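Local coordinates for LPS-assembly lipoprotein LptE (Acinetobacter baumannii, PDB 5TSE) that probably works with LptD to assemble lipopolysaccharide at the surface of the outer membrane, binding the lipid and helping LptD to assemble, at residues Thr68-Arg73 with Gln112-Leu117. Residues are numbered along the deposited sequence; the frame is centred on the assembly and turned at random.
Sequences TEVLLR and QQESYL
Leu72 and Leu117 make the purely apolar part of this contact. Leu72 CD1 lies 3.7 Å from Leu117 CB, and the two side chains run roughly perpendicular. With CG anti to the carbonyl carbon (chi1 -55°), Leu72 extends CD1 to the helix surface. The same methyl, Leu72 CD1, also packs 3.7 Å from the backbone oxygen Glu114 O. It therefore rests between two residues about one helical turn apart.

The second group of contacts sets methyls against a carboxylate. The side chain of Glu114 leaves the helix pointing neither at the strand nor away from it, and its extended chain then carries the carboxylate to the strand's methyls. Val70 CG1 is 3.6 Å from Glu114 OE2. Leu72 CD2 is 3.9 Å from Glu114 OE1. The two strand residues thus meet different oxygens of one carboxylate. These are van der Waals contacts, and no hydrogen bond joins the two segments.

The flanking strands bind the acid. Glu114 OE1 forms a salt bridge with Arg60 NE on strand 49-64, and OE2 is hydrogen-bonded to Tyr100 OH on strand 92-101. Glu110 OE2, from the start of the same helix, also lies near Glu114 OE2, a close approach of two acids.

Here helix 110-134 packs on one face of the mixed sheet, over strand 68-81. The local axes are 9.6 Å apart and cross at -33°. Val70 and Leu72 alternate with Leu71, which points away from the helix. The chemistry implies a buried acid seated on aliphatic side chains, its orientation fixed partly by Tyr100. Glu110 may raise the pair's proton affinity, with Arg60 probably offsetting this.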
# COMPACT_ATOMS: atom_id res chain seq x y z
N THR A 68 -15.36 23.10 -2.94
CA THR A 68 -14.47 22.64 -1.87
C THR A 68 -14.47 21.11 -1.85
O THR A 68 -15.52 20.50 -1.75
CB THR A 68 -14.90 23.20 -0.50
OG1 THR A 68 -14.89 24.62 -0.56
CG2 THR A 68 -13.94 22.75 0.60
N GLU A 69 -13.28 20.52 -1.89
CA GLU A 69 -13.14 19.07 -1.96
C GLU A 69 -12.19 18.45 -0.92
O GLU A 69 -11.07 18.92 -0.73
CB GLU A 69 -12.65 18.74 -3.37
CG GLU A 69 -12.29 17.30 -3.64
CD GLU A 69 -12.06 17.04 -5.12
OE1 GLU A 69 -12.93 17.42 -5.93
OE2 GLU A 69 -11.04 16.41 -5.48
N VAL A 70 -12.66 17.39 -0.26
CA VAL A 70 -11.86 16.66 0.72
C VAL A 70 -11.28 15.43 0.04
O VAL A 70 -12.02 14.56 -0.38
CB VAL A 70 -12.70 16.19 1.92
CG1 VAL A 70 -11.85 15.34 2.87
CG2 VAL A 70 -13.28 17.38 2.66
N LEU A 71 -9.94 15.35 -0.05
CA LEU A 71 -9.26 14.24 -0.70
C LEU A 71 -8.45 13.41 0.30
O LEU A 71 -7.56 13.93 0.98
CB LEU A 71 -8.41 14.75 -1.87
CG LEU A 71 -7.63 13.71 -2.70
CD1 LEU A 71 -7.31 14.21 -4.09
CD2 LEU A 71 -6.35 13.24 -2.00
N LEU A 72 -8.77 12.12 0.36
CA LEU A 72 -8.14 11.18 1.27
C LEU A 72 -7.10 10.38 0.50
O LEU A 72 -7.44 9.61 -0.39
CB LEU A 72 -9.21 10.28 1.88
CG LEU A 72 -10.36 11.06 2.56
CD1 LEU A 72 -11.53 10.15 2.88
CD2 LEU A 72 -9.89 11.77 3.82
N ARG A 73 -5.83 10.59 0.82
CA ARG A 73 -4.77 9.90 0.12
C ARG A 73 -3.95 9.03 1.03
O ARG A 73 -3.82 9.32 2.21
CB ARG A 73 -3.83 10.92 -0.53
CG ARG A 73 -2.64 10.32 -1.28
CD ARG A 73 -1.77 11.36 -1.99
NE ARG A 73 -2.58 12.23 -2.82
CZ ARG A 73 -3.13 11.89 -3.98
NH1 ARG A 73 -3.00 10.66 -4.49
NH2 ARG A 73 -3.86 12.79 -4.64
N GLN A 112 -18.78 9.13 8.49
CA GLN A 112 -19.18 7.88 7.83
C GLN A 112 -18.58 7.82 6.44
O GLN A 112 -18.02 6.82 6.05
CB GLN A 112 -20.69 7.79 7.67
CG GLN A 112 -21.48 7.77 8.95
CD GLN A 112 -22.98 7.59 8.70
OE1 GLN A 112 -23.44 7.57 7.54
NE2 GLN A 112 -23.74 7.44 9.77
N GLN A 113 -18.73 8.91 5.69
CA GLN A 113 -18.20 9.02 4.33
C GLN A 113 -16.70 8.83 4.28
O GLN A 113 -16.20 8.07 3.45
CB GLN A 113 -18.50 10.40 3.74
CG GLN A 113 -19.97 10.69 3.50
CD GLN A 113 -20.21 12.10 2.99
OE1 GLN A 113 -19.52 13.04 3.39
NE2 GLN A 113 -21.21 12.25 2.13
N GLU A 114 -15.99 9.50 5.19
CA GLU A 114 -14.53 9.42 5.19
C GLU A 114 -14.01 8.08 5.59
O GLU A 114 -13.16 7.54 4.89
CB GLU A 114 -13.88 10.57 6.01
CG GLU A 114 -14.11 11.90 5.31
CD GLU A 114 -13.37 13.08 5.92
OE1 GLU A 114 -12.33 12.90 6.59
OE2 GLU A 114 -13.82 14.21 5.66
N SER A 115 -14.50 7.51 6.68
CA SER A 115 -14.03 6.18 7.07
C SER A 115 -14.31 5.16 5.93
O SER A 115 -13.53 4.25 5.70
CB SER A 115 -14.66 5.74 8.38
OG SER A 115 -16.06 5.74 8.28
N TYR A 116 -15.42 5.36 5.22
CA TYR A 116 -15.79 4.52 4.05
C TYR A 116 -14.79 4.67 2.93
O TYR A 116 -14.31 3.68 2.37
CB TYR A 116 -17.19 4.92 3.57
CG TYR A 116 -17.66 4.43 2.20
CD1 TYR A 116 -18.23 3.18 2.04
CD2 TYR A 116 -17.61 5.27 1.09
CE1 TYR A 116 -18.69 2.75 0.81
CE2 TYR A 116 -18.06 4.85 -0.16
CZ TYR A 116 -18.61 3.59 -0.30
OH TYR A 116 -19.10 3.15 -1.53
N LEU A 117 -14.48 5.92 2.57
CA LEU A 117 -13.52 6.17 1.51
C LEU A 117 -12.13 5.73 1.94
O LEU A 117 -11.38 5.26 1.09
CB LEU A 117 -13.56 7.63 1.04
CG LEU A 117 -14.88 8.07 0.34
CD1 LEU A 117 -14.96 9.58 0.14
CD2 LEU A 117 -15.10 7.38 -0.98